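Local coordinates for metallo-beta-lactamase (Pseudomonas stutzeri, PDB 4ZEJ), which probably hydrolyses beta-lactam antibiotics to substituted beta-amino acids at an active site that holds two zinc ions, at residues D1-R7 against H18-R23; E9-E13 against Q193-P197. All coordinates share one frame; numbering follows the deposited sequence.

Strands 7-12 and 15-24 are neighbours in the seven-strand sheet, and both interactions involve this pair. Interaction 1 ties the N-terminal segment 1-7 to strand 15-24 along the sheet edge, whereas interaction 2 sets residues 9-13, next along the chain, against strand 194-197 at the edge of the other sheet. Their centres lie about 20 Å apart. Neither contact binds zinc, but both lie near the dinuclear site. The Ser20 side chain is about 7 Å from that of the zinc ligand Asp80 and about 10 Å from a zinc ion. The side chain of Ile196 is about 9 Å from that of the ligand His199 and about 11 Å from a zinc.

Interaction 1 (D1-R7 against H18-R23); sequences DEVPELR and HTSYSR
With CG anti to its carbonyl carbon and beside the backbone N (chi1 -58°), Tyr21 stands its ring up against Pro4, while Arg7, its CG lodged between backbone N and carbonyl carbon, runs its extended chain alongside Thr19 to the phenol. Pro4 CG lies over one ring face of Tyr21, 3.8 Å from the centroid and 18° off the normal, a CH-pi contact. Arg7 NH1 donates to Tyr21 OH (2.9 Å) in a fairly straight bond, and the hydroxyl sits near the guanidinium plane, which is turned 42° from the ring. Thr19 CG2 covers one face of that guanidinium, and Glu9 pairs with its NE. Between the backbones, Arg7 N to Thr19 O (3.1 Å) and Thr19 N to Arg7 O (3.0 Å) close an antiparallel hydrogen-bonded pair. This is the edge of the seven-strand sheet of the metallo-beta-lactamase alpha-beta/beta-alpha sandwich; toward the N-terminus the segment lifts away, and a water bridges the gap, donating to Pro4 O (2.8 Å) and accepting from Tyr21 N. Leu6 CD1 rests on the CB atoms of His18 and Ser20, and its side chain also meets Leu58 of helix 52-64. Ser20 OG turns to Trp50 N. At the far end Arg23 grips Glu2 O side-on: NE (2.9 Å) comes from above the carbonyl plane, NH2 (2.9 Å) within it, and the oxygen lies in the guanidinium plane. Asp1 OD1 stays well out of that plane, 4.5 Å from Arg23 NE, so its charge is near but receives no N-H.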
loop_
_atom_site.group_PDB
_atom_site.type_symbol
_atom_site.label_atom_id
_atom_site.label_comp_id
_atom_site.label_asym_id
_atom_site.label_seq_id
_atom_site.Cartn_x
_atom_site.Cartn_y
_atom_site.Cartn_z
ATOM N N ASP A 1 -7.057 19.327 -16.254
ATOM C CA ASP A 1 -6.122 18.777 -15.218
ATOM C C ASP A 1 -6.638 18.758 -13.748
ATOM O O ASP A 1 -5.878 18.408 -12.849
ATOM C CB ASP A 1 -4.756 19.497 -15.304
ATOM C CG ASP A 1 -3.756 18.776 -16.213
ATOM O OD1 ASP A 1 -3.281 17.678 -15.838
ATOM O OD2 ASP A 1 -3.419 19.319 -17.285
ATOM N N GLU A 2 -7.908 19.095 -13.500
ATOM C CA GLU A 2 -8.513 18.967 -12.159
ATOM C C GLU A 2 -8.499 17.493 -11.711
ATOM O O GLU A 2 -8.634 16.591 -12.541
ATOM C CB GLU A 2 -9.959 19.471 -12.199
ATOM C CG GLU A 2 -10.762 19.400 -10.896
ATOM C CD GLU A 2 -12.198 19.927 -11.041
ATOM O OE1 GLU A 2 -12.983 19.820 -10.054
ATOM O OE2 GLU A 2 -12.552 20.446 -12.136
ATOM N N VAL A 3 -8.313 17.269 -10.413
ATOM C CA VAL A 3 -8.495 15.948 -9.820
ATOM C C VAL A 3 -9.435 16.045 -8.625
ATOM O O VAL A 3 -9.536 17.116 -8.006
ATOM C CB VAL A 3 -7.170 15.283 -9.368
ATOM C CG1 VAL A 3 -6.223 15.157 -10.556
ATOM C CG2 VAL A 3 -6.517 16.040 -8.212
ATOM N N PRO A 4 -10.105 14.926 -8.286
ATOM C CA PRO A 4 -10.926 14.934 -7.070
ATOM C C PRO A 4 -10.085 15.101 -5.810
ATOM O O PRO A 4 -8.877 14.846 -5.832
ATOM C CB PRO A 4 -11.593 13.549 -7.074
ATOM C CG PRO A 4 -11.519 13.087 -8.500
ATOM C CD PRO A 4 -10.239 13.659 -9.030
ATOM N N GLU A 5 -10.738 15.511 -4.724
ATOM C CA GLU A 5 -10.109 15.570 -3.410
ATOM C C GLU A 5 -9.974 14.151 -2.847
ATOM O O GLU A 5 -10.625 13.223 -3.318
ATOM C CB GLU A 5 -10.949 16.407 -2.432
ATOM C CG GLU A 5 -11.251 17.850 -2.857
ATOM C CD GLU A 5 -10.050 18.781 -2.849
ATOM O OE1 GLU A 5 -10.143 19.862 -3.473
ATOM O OE2 GLU A 5 -9.012 18.467 -2.221
ATOM N N LEU A 6 -9.137 13.993 -1.826
ATOM C CA LEU A 6 -9.064 12.745 -1.068
ATOM C C LEU A 6 -10.412 12.445 -0.440
ATOM O O LEU A 6 -11.116 13.367 -0.017
ATOM C CB LEU A 6 -8.037 12.880 0.078
ATOM C CG LEU A 6 -7.829 11.638 0.971
ATOM C CD1 LEU A 6 -6.495 10.959 0.771
ATOM C CD2 LEU A 6 -7.983 12.012 2.428
ATOM N N ARG A 7 -10.758 11.171 -0.342
ATOM C CA ARG A 7 -11.863 10.762 0.528
ATOM C C ARG A 7 -11.455 9.610 1.429
ATOM O O ARG A 7 -10.478 8.908 1.161
ATOM C CB ARG A 7 -13.123 10.453 -0.273
ATOM C CG ARG A 7 -12.953 9.311 -1.231
ATOM C CD ARG A 7 -14.260 9.065 -1.959
ATOM N NE ARG A 7 -14.225 7.812 -2.678
ATOM C CZ ARG A 7 -13.715 7.624 -3.896
ATOM N NH1 ARG A 7 -13.131 8.613 -4.573
ATOM N NH2 ARG A 7 -13.789 6.413 -4.435
ATOM N N HIS A 18 -8.451 5.146 2.342
ATOM C CA HIS A 18 -8.294 6.451 1.732
ATOM C C HIS A 18 -8.060 6.302 0.235
ATOM O O HIS A 18 -7.298 5.441 -0.202
ATOM C CB HIS A 18 -7.249 7.339 2.440
ATOM C CG HIS A 18 -5.829 6.868 2.374
ATOM N ND1 HIS A 18 -5.024 7.071 1.273
ATOM C CD2 HIS A 18 -5.026 6.334 3.326
ATOM C CE1 HIS A 18 -3.808 6.627 1.528
ATOM N NE2 HIS A 18 -3.779 6.185 2.768
ATOM N N THR A 19 -8.783 7.106 -0.538
ATOM C CA THR A 19 -8.721 7.084 -1.991
ATOM C C THR A 19 -8.291 8.463 -2.456
ATOM O O THR A 19 -8.906 9.469 -2.083
ATOM C CB THR A 19 -10.081 6.725 -2.621
ATOM O OG1 THR A 19 -10.541 5.478 -2.094
ATOM C CG2 THR A 19 -9.952 6.600 -4.142
ATOM N N SER A 20 -7.231 8.498 -3.258
ATOM C CA SER A 20 -6.761 9.723 -3.877
ATOM C C SER A 20 -6.420 9.450 -5.319
ATOM O O SER A 20 -6.417 8.279 -5.763
ATOM C CB SER A 20 -5.557 10.304 -3.124
ATOM O OG SER A 20 -4.462 9.407 -3.120
ATOM N N TYR A 21 -6.138 10.524 -6.058
ATOM C CA TYR A 21 -5.956 10.421 -7.495
ATOM C C TYR A 21 -4.759 11.184 -8.050
ATOM O O TYR A 21 -4.282 12.158 -7.447
ATOM C CB TYR A 21 -7.181 10.965 -8.205
ATOM C CG TYR A 21 -8.531 10.350 -7.917
ATOM C CD1 TYR A 21 -9.103 9.464 -8.816
ATOM C CD2 TYR A 21 -9.275 10.716 -6.787
ATOM C CE1 TYR A 21 -10.377 8.946 -8.617
ATOM C CE2 TYR A 21 -10.540 10.181 -6.564
ATOM C CZ TYR A 21 -11.088 9.304 -7.492
ATOM O OH TYR A 21 -12.353 8.811 -7.320
ATOM N N SER A 22 -4.308 10.763 -9.226
ATOM C CA SER A 22 -3.382 11.564 -10.040
ATOM C C SER A 22 -3.690 11.358 -11.502
ATOM O O SER A 22 -4.224 10.318 -11.884
ATOM C CB SER A 22 -1.936 11.182 -9.748
ATOM O OG SER A 22 -1.034 12.024 -10.443
ATOM N N ARG A 23 -3.388 12.364 -12.318
ATOM C CA ARG A 23 -3.444 12.201 -13.766
ATOM C C ARG A 23 -2.075 11.721 -14.233
ATOM O O ARG A 23 -1.092 12.429 -14.043
ATOM C CB ARG A 23 -3.848 13.505 -14.446
ATOM C CG ARG A 23 -5.324 13.822 -14.237
ATOM C CD ARG A 23 -5.673 15.150 -14.856
ATOM N NE ARG A 23 -7.071 15.553 -14.688
ATOM C CZ ARG A 23 -8.062 15.334 -15.562
ATOM N NH1 ARG A 23 -7.860 14.646 -16.695
ATOM N NH2 ARG A 23 -9.281 15.815 -15.301
HETATM O O HOH W 1 -7.114 12.932 -4.859
#

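Interaction 2 (E9-E13 against Q193-P197); sequences EKVKE and QIVIP
The carboxamide of Gln193 is the flat group that meets segment 9-13, and it does so loosely: Lys12 NZ stands well off the amide plane, 4.3 Å from Gln193 OE1, too far for a hydrogen bond. The remainder of the contact is aliphatic, with no ring to stack. It bridges the two sheets of the metallo-beta-lactamase alpha-beta/beta-alpha sandwich near the surface, where strand 7-12, outermost in the seven-strand sheet, faces strand 194-197, outermost in the five-strand sheet. The strand axes approach to 10.4 Å and run at 145°, so the two backbones are held apart by side chains that meet between them. The first strand carries a classic beta bulge. Val11 and Lys12 both oppose Ile15 of the adjoining strand, and Val11 takes a helix-like backbone conformation, so that two consecutive side chains point to the same side of the sheet instead of alternating. Val11 divides its branches: CG1 touches Ile194 CD1 at 4.1 Å, and CG2 approaches the CD1 end of Ile196 more distantly, at 4.4 Å. Leu17, Ile152 and Ile202 line the same layer, so the valine and the isoleucines belong to a wider apolar layer between the sheets. The Lys12 methylenes run antiparallel to the Ile194 side chain, and a bend at chi3 (-67°) swings the ammonium to the backbone carbonyl of Ser150, just before strand 152-156, where it is hydrogen-bonded. Ile194 CD1 is anti to CA (chi2 170°), and this methyl lies 4.0 Å from Lys12 CD.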
loop_
_atom_site.group_PDB
_atom_site.type_symbol
_atom_site.label_atom_id
_atom_site.label_comp_id
_atom_site.label_asym_id
_atom_site.label_seq_id
_atom_site.Cartn_x
_atom_site.Cartn_y
_atom_site.Cartn_z
ATOM N N GLU A 9 -13.163 6.442 3.774
ATOM C CA GLU A 9 -14.376 5.648 3.945
ATOM C C GLU A 9 -14.084 4.435 4.828
ATOM O O GLU A 9 -13.004 3.849 4.747
ATOM C CB GLU A 9 -14.929 5.282 2.543
ATOM C CG GLU A 9 -15.559 6.502 1.840
ATOM C CD GLU A 9 -15.746 6.369 0.337
ATOM O OE1 GLU A 9 -14.754 6.152 -0.361
ATOM O OE2 GLU A 9 -16.891 6.545 -0.160
ATOM N N LYS A 10 -15.027 4.068 5.694
ATOM C CA LYS A 10 -14.819 2.938 6.607
ATOM C C LYS A 10 -14.917 1.607 5.860
ATOM O O LYS A 10 -15.845 1.411 5.086
ATOM C CB LYS A 10 -15.854 2.968 7.734
ATOM C CG LYS A 10 -15.596 1.975 8.860
ATOM C CD LYS A 10 -16.594 2.197 9.983
ATOM C CE LYS A 10 -16.528 1.124 11.049
ATOM N NZ LYS A 10 -17.606 1.327 12.062
ATOM N N VAL A 11 -13.976 0.697 6.109
ATOM C CA VAL A 11 -14.030 -0.683 5.593
ATOM C C VAL A 11 -14.715 -1.583 6.625
ATOM O O VAL A 11 -15.657 -2.315 6.321
ATOM C CB VAL A 11 -12.614 -1.230 5.289
ATOM C CG1 VAL A 11 -12.675 -2.670 4.791
ATOM C CG2 VAL A 11 -11.911 -0.334 4.277
ATOM N N LYS A 12 -14.201 -1.533 7.845
ATOM C CA LYS A 12 -14.798 -2.209 8.991
ATOM C C LYS A 12 -14.314 -1.499 10.250
ATOM O O LYS A 12 -13.575 -0.508 10.148
ATOM C CB LYS A 12 -14.438 -3.702 8.999
ATOM C CG LYS A 12 -12.954 -4.029 9.175
ATOM C CD LYS A 12 -12.672 -5.529 9.030
ATOM C CE LYS A 12 -13.273 -6.368 10.137
ATOM N NZ LYS A 12 -12.871 -7.805 10.047
ATOM N N GLU A 13 -14.720 -1.994 11.423
ATOM C CA GLU A 13 -14.282 -1.408 12.693
ATOM C C GLU A 13 -12.768 -1.167 12.662
ATOM O O GLU A 13 -11.990 -2.072 12.345
ATOM C CB GLU A 13 -14.636 -2.308 13.882
ATOM C CG GLU A 13 -14.277 -1.708 15.253
ATOM C CD GLU A 13 -14.516 -2.654 16.413
ATOM O OE1 GLU A 13 -14.781 -3.850 16.173
ATOM O OE2 GLU A 13 -14.439 -2.208 17.584
ATOM N N GLN A 193 -9.890 -12.393 5.210
ATOM C CA GLN A 193 -11.306 -12.209 4.875
ATOM C C GLN A 193 -11.501 -11.085 3.857
ATOM O O GLN A 193 -12.456 -11.106 3.090
ATOM C CB GLN A 193 -12.121 -11.931 6.139
ATOM C CG GLN A 193 -12.213 -13.136 7.073
ATOM C CD GLN A 193 -12.865 -12.835 8.410
ATOM O OE1 GLN A 193 -13.496 -11.796 8.590
ATOM N NE2 GLN A 193 -12.747 -13.766 9.350
ATOM N N ILE A 194 -10.608 -10.098 3.886
ATOM C CA ILE A 194 -10.672 -8.949 3.002
ATOM C C ILE A 194 -9.273 -8.755 2.438
ATOM O O ILE A 194 -8.284 -8.803 3.180
ATOM C CB ILE A 194 -11.139 -7.674 3.744
ATOM C CG1 ILE A 194 -12.571 -7.852 4.274
ATOM C CG2 ILE A 194 -11.009 -6.433 2.849
ATOM C CD1 ILE A 194 -13.050 -6.761 5.222
ATOM N N VAL A 195 -9.204 -8.540 1.128
ATOM C CA VAL A 195 -7.985 -8.159 0.459
ATOM C C VAL A 195 -8.198 -6.824 -0.237
ATOM O O VAL A 195 -9.192 -6.630 -0.955
ATOM C CB VAL A 195 -7.538 -9.221 -0.568
ATOM C CG1 VAL A 195 -6.304 -8.742 -1.317
ATOM C CG2 VAL A 195 -7.278 -10.553 0.139
ATOM N N ILE A 196 -7.256 -5.917 -0.017
ATOM C CA ILE A 196 -7.319 -4.565 -0.556
ATOM C C ILE A 196 -6.215 -4.375 -1.618
ATOM O O ILE A 196 -5.021 -4.490 -1.313
ATOM C CB ILE A 196 -7.253 -3.526 0.594
ATOM C CG1 ILE A 196 -8.432 -3.827 1.557
ATOM C CG2 ILE A 196 -7.280 -2.090 0.042
ATOM C CD1 ILE A 196 -8.650 -2.902 2.699
ATOM N N PRO A 197 -6.614 -4.092 -2.879
ATOM C CA PRO A 197 -5.627 -3.801 -3.925
ATOM C C PRO A 197 -5.153 -2.347 -3.850
ATOM O O PRO A 197 -5.816 -1.503 -3.256
ATOM C CB PRO A 197 -6.423 -4.036 -5.216
ATOM C CG PRO A 197 -7.800 -3.602 -4.862
ATOM C CD PRO A 197 -7.989 -3.982 -3.407
#